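Local coordinates for protein sulfur oxygenase/reductase (Halothiobacillus neapolitanus, PDB 6QPA) that probably catalyses the oxygen-dependent disproportionation of elemental sulfur at a mononuclear iron site, as a sulfur oxygenase/reductase that assembles from 24 chains, at residues H88-M91 and H92-F96; A16-P19 and D20-E23. All coordinates share one frame; numbering follows the deposited sequence.

How the contacts relate
Both contacts are local, each made by residues a few positions apart on one continuous run of chain, and their centres lie about 28 Å apart. Contact 1 (88-91 with 92-96) is the last turns of helix 85-94, where two buried histidines meet at the iron while E90 and D94 are more exposed. Contact 2 (16-19 with 20-23) is the turn that leads from strand 7-15 into helix 19-27, largely at the surface and away from the metal. Ring contacts and metal ligation mark the first; hydroxyl bonds, a weak salt bridge and a water mark the second. Strand 74-82 backs both, touched by H88 and M91 in one and N17 and Y22 in the other.

Contact 1: H88-M91 and H92-F96; sequences HEEM and HHDNF
H88 and H92, one helical turn apart, meet as an offset edge-to-face ring pair: centroids 4.6 Å apart, planes at 86°. The CD2 edge of H92 comes over a face of H88, with H92 CD2 3.2 Å from H88 NE2. H88 sends CG anti to its backbone N (chi1 179°), which sets its side chain beside that of H92, the two pointing the same way while their rings stand nearly perpendicular. M91 covers one face of H92: bent at chi2 and chi3, its chain carries CE over the ring in a CH-pi contact, 4.1 Å from the H92 centroid. H88 NE2 and H92 NE2 sit 3.3 Å apart without a hydrogen bond because both ligate the iron(III) ion, and E116 on strand 110-125 completes the facial triad of two histidines and one carboxylate. Backbone bonds set the spacing; the one from H92 N to H88 O is nearly straight, at 173°. The turn ends with N95 N bonded to M91 O, N95 being the first residue to leave helical geometry. Among the acids, E90 CG lies 3.5 Å from D94 OD2, but the carboxylates stay apart, E90 turning to H39. In the second shell, Y118 OH bonds both H88 ND1 and E89 OE2, so the H88 ring is held at both nitrogens, with iron at NE2. The sequence fits an HExxH pattern, with E89 not a ligand but bonded to Y118 and S205. One helical turn thus presents two imidazole nitrogens to a single iron, one ring steadied by Y118 and the other overlaid by a methionine methyl.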
loop_
_atom_site.group_PDB
_atom_site.type_symbol
_atom_site.label_atom_id
_atom_site.label_comp_id
_atom_site.label_asym_id
_atom_site.label_seq_id
_atom_site.Cartn_x
_atom_site.Cartn_y
_atom_site.Cartn_z
ATOM N N HIS A 88 58.625 -29.941 -13.265
ATOM C CA HIS A 88 57.608 -29.403 -12.373
ATOM C C HIS A 88 58.183 -29.124 -10.989
ATOM O O HIS A 88 57.949 -28.055 -10.411
ATOM C CB HIS A 88 56.425 -30.368 -12.299
ATOM C CG HIS A 88 55.320 -29.920 -11.388
ATOM N ND1 HIS A 88 54.988 -30.600 -10.234
ATOM C CD2 HIS A 88 54.475 -28.867 -11.457
ATOM C CE1 HIS A 88 53.979 -29.990 -9.638
ATOM N NE2 HIS A 88 53.643 -28.939 -10.364
ATOM N N GLU A 89 58.947 -30.072 -10.443
ATOM C CA GLU A 89 59.531 -29.886 -9.118
ATOM C C GLU A 89 60.500 -28.715 -9.101
ATOM O O GLU A 89 60.588 -27.982 -8.110
ATOM C CB GLU A 89 60.238 -31.167 -8.672
ATOM C CG GLU A 89 59.298 -32.350 -8.419
ATOM C CD GLU A 89 58.390 -32.132 -7.220
ATOM O OE1 GLU A 89 58.837 -31.510 -6.223
ATOM O OE2 GLU A 89 57.218 -32.561 -7.268
ATOM N N GLU A 90 61.249 -28.534 -10.186
ATOM C CA GLU A 90 62.198 -27.438 -10.235
ATOM C C GLU A 90 61.485 -26.095 -10.307
ATOM O O GLU A 90 61.870 -25.139 -9.620
ATOM C CB GLU A 90 63.124 -27.626 -11.428
ATOM C CG GLU A 90 64.205 -26.604 -11.496
ATOM C CD GLU A 90 65.209 -26.931 -12.575
ATOM O OE1 GLU A 90 64.809 -26.964 -13.761
ATOM O OE2 GLU A 90 66.386 -27.193 -12.228
ATOM N N MET A 91 60.436 -26.005 -11.124
ATOM C CA MET A 91 59.656 -24.777 -11.178
ATOM C C MET A 91 59.123 -24.415 -9.796
ATOM O O MET A 91 59.258 -23.270 -9.353
ATOM C CB MET A 91 58.523 -24.925 -12.196
ATOM C CG MET A 91 57.698 -23.648 -12.434
ATOM S SD MET A 91 56.474 -23.307 -11.127
ATOM C CE MET A 91 55.545 -24.861 -11.081
ATOM N N HIS A 92 58.522 -25.387 -9.090
ATOM C CA HIS A 92 58.038 -25.126 -7.732
ATOM C C HIS A 92 59.163 -24.670 -6.810
ATOM O O HIS A 92 58.962 -23.801 -5.957
ATOM C CB HIS A 92 57.384 -26.372 -7.135
ATOM C CG HIS A 92 55.903 -26.435 -7.321
ATOM N ND1 HIS A 92 55.045 -25.532 -6.734
ATOM C CD2 HIS A 92 55.124 -27.318 -7.989
ATOM C CE1 HIS A 92 53.799 -25.839 -7.055
ATOM N NE2 HIS A 92 53.819 -26.919 -7.817
ATOM N N HIS A 93 60.345 -25.262 -6.944
ATOM C CA HIS A 93 61.468 -24.850 -6.119
ATOM C C HIS A 93 61.918 -23.440 -6.471
ATOM O O HIS A 93 62.084 -22.592 -5.588
ATOM C CB HIS A 93 62.626 -25.840 -6.272
ATOM C CG HIS A 93 63.895 -25.349 -5.655
ATOM N ND1 HIS A 93 64.212 -25.559 -4.329
ATOM C CD2 HIS A 93 64.910 -24.622 -6.177
ATOM C CE1 HIS A 93 65.372 -24.992 -4.066
ATOM N NE2 HIS A 93 65.814 -24.413 -5.166
ATOM N N ASP A 94 62.124 -23.174 -7.762
ATOM C CA ASP A 94 62.663 -21.893 -8.191
ATOM C C ASP A 94 61.705 -20.739 -7.925
ATOM O O ASP A 94 62.151 -19.596 -7.810
ATOM C CB ASP A 94 63.025 -21.938 -9.682
ATOM C CG ASP A 94 64.211 -22.869 -9.988
ATOM O OD1 ASP A 94 64.881 -23.357 -9.056
ATOM O OD2 ASP A 94 64.476 -23.105 -11.185
ATOM N N ASN A 95 60.406 -20.998 -7.837
ATOM C CA ASN A 95 59.433 -19.937 -7.639
ATOM C C ASN A 95 58.686 -20.132 -6.327
ATOM O O ASN A 95 57.535 -19.706 -6.179
ATOM C CB ASN A 95 58.470 -19.887 -8.823
ATOM C CG ASN A 95 59.193 -19.701 -10.151
ATOM O OD1 ASN A 95 59.295 -20.637 -10.940
ATOM N ND2 ASN A 95 59.700 -18.502 -10.399
ATOM N N PHE A 96 59.338 -20.778 -5.361
ATOM C CA PHE A 96 58.622 -21.219 -4.169
ATOM C C PHE A 96 58.028 -20.038 -3.400
ATOM O O PHE A 96 56.876 -20.093 -2.952
ATOM C CB PHE A 96 59.538 -22.053 -3.276
ATOM C CG PHE A 96 58.826 -22.636 -2.087
ATOM C CD1 PHE A 96 57.924 -23.674 -2.247
ATOM C CD2 PHE A 96 59.016 -22.110 -0.819
ATOM C CE1 PHE A 96 57.249 -24.203 -1.160
ATOM C CE2 PHE A 96 58.345 -22.628 0.272
ATOM C CZ PHE A 96 57.460 -23.677 0.102
#

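Contact 2: A16-P19 and D20-E23; sequences ANKP and DSYE
The backbone of A16-P19 runs from the end of strand 7-15 to the N-cap K18 and first residue P19 of helix 19-27, and D20-E23 is its first turn. K18 O accepts S21 N at 2.9 Å, and P19 O accepts E23 N at 2.9 Å, a regular i to i+4 bond. S21 OG folds back to give a short 2.6 Å bond to A16 O, approaching 36° out of the carbonyl plane. The same hydroxyl accepts a bond from a water, which in turn accepts one from K18 NZ. K18, its CG between the backbone N and the carbonyl carbon (chi1 59°), extends and then bends at its last torsion, which brings NZ to D20 OD1 in a weak salt bridge of 3.5 Å. Y22 OH donates to N17 OD1 at 3.0 Å, the amide and ring planes 64° apart, while its CD2 edge meets K18 O. N17 ND2 is bonded to L71 O and R68 O. A phenylalanine at Y22 removes the hydroxyl, and N17 OD1 would probably be left without its donor, the amide then held from the ND2 side. Two side-chain hydroxyls thus tie the helix start to the preceding chain, ionic pairing adding less.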
loop_
_atom_site.group_PDB
_atom_site.type_symbol
_atom_site.label_atom_id
_atom_site.label_comp_id
_atom_site.label_asym_id
_atom_site.label_seq_id
_atom_site.Cartn_x
_atom_site.Cartn_y
_atom_site.Cartn_z
ATOM N N ALA A 16 35.201 -23.040 -2.021
ATOM C CA ALA A 16 33.888 -22.521 -1.679
ATOM C C ALA A 16 33.191 -21.981 -2.919
ATOM O O ALA A 16 33.791 -21.293 -3.740
ATOM C CB ALA A 16 34.005 -21.424 -0.612
ATOM N N ASN A 17 31.914 -22.314 -3.055
ATOM C CA ASN A 17 31.113 -21.888 -4.195
ATOM C C ASN A 17 30.389 -20.601 -3.806
ATOM O O ASN A 17 29.251 -20.600 -3.344
ATOM C CB ASN A 17 30.148 -22.995 -4.599
ATOM C CG ASN A 17 29.332 -22.640 -5.813
ATOM O OD1 ASN A 17 29.479 -21.555 -6.372
ATOM N ND2 ASN A 17 28.481 -23.561 -6.246
ATOM N N LYS A 18 31.089 -19.486 -3.969
ATOM C CA LYS A 18 30.539 -18.174 -3.660
ATOM C C LYS A 18 31.287 -17.141 -4.485
ATOM O O LYS A 18 32.399 -17.408 -4.957
ATOM C CB LYS A 18 30.592 -17.880 -2.149
ATOM C CG LYS A 18 31.950 -17.904 -1.466
ATOM C CD LYS A 18 31.749 -17.752 0.055
ATOM C CE LYS A 18 33.063 -17.614 0.830
ATOM N NZ LYS A 18 33.772 -16.306 0.619
ATOM N N PRO A 19 30.688 -15.963 -4.711
ATOM C CA PRO A 19 31.310 -14.977 -5.621
ATOM C C PRO A 19 32.765 -14.632 -5.310
ATOM O O PRO A 19 33.550 -14.422 -6.246
ATOM C CB PRO A 19 30.388 -13.759 -5.476
ATOM C CG PRO A 19 29.055 -14.352 -5.162
ATOM C CD PRO A 19 29.338 -15.548 -4.290
ATOM N N ASP A 20 33.147 -14.585 -4.028
ATOM C CA ASP A 20 34.524 -14.252 -3.669
ATOM C C ASP A 20 35.508 -15.220 -4.313
ATOM O O ASP A 20 36.587 -14.813 -4.753
ATOM C CB ASP A 20 34.691 -14.274 -2.148
ATOM C CG ASP A 20 33.726 -13.343 -1.438
ATOM O OD1 ASP A 20 32.528 -13.705 -1.315
ATOM O OD2 ASP A 20 34.164 -12.258 -0.998
ATOM N N SER A 21 35.133 -16.503 -4.401
ATOM C CA SER A 21 36.007 -17.516 -4.987
ATOM C C SER A 21 36.184 -17.300 -6.483
ATOM O O SER A 21 37.293 -17.464 -7.014
ATOM C CB SER A 21 35.427 -18.906 -4.736
ATOM O OG SER A 21 35.311 -19.167 -3.357
ATOM N N TYR A 22 35.092 -16.965 -7.184
ATOM C CA TYR A 22 35.194 -16.666 -8.610
ATOM C C TYR A 22 36.049 -15.433 -8.847
ATOM O O TYR A 22 36.807 -15.370 -9.821
ATOM C CB TYR A 22 33.797 -16.496 -9.225
ATOM C CG TYR A 22 32.965 -17.765 -9.189
ATOM C CD1 TYR A 22 33.039 -18.697 -10.225
ATOM C CD2 TYR A 22 32.125 -18.044 -8.116
ATOM C CE1 TYR A 22 32.296 -19.860 -10.196
ATOM C CE2 TYR A 22 31.381 -19.215 -8.074
ATOM C CZ TYR A 22 31.471 -20.119 -9.117
ATOM O OH TYR A 22 30.731 -21.284 -9.085
ATOM N N GLU A 23 35.956 -14.450 -7.952
ATOM C CA GLU A 23 36.771 -13.254 -8.098
ATOM C C GLU A 23 38.252 -13.584 -7.936
ATOM O O GLU A 23 39.076 -13.200 -8.776
ATOM C CB GLU A 23 36.326 -12.175 -7.111
ATOM C CG GLU A 23 37.040 -10.846 -7.319
ATOM C CD GLU A 23 36.736 -10.227 -8.682
ATOM O OE1 GLU A 23 35.642 -10.488 -9.232
ATOM O OE2 GLU A 23 37.597 -9.489 -9.211
HETATM O O HOH W 1 35.658 -17.287 -1.554
#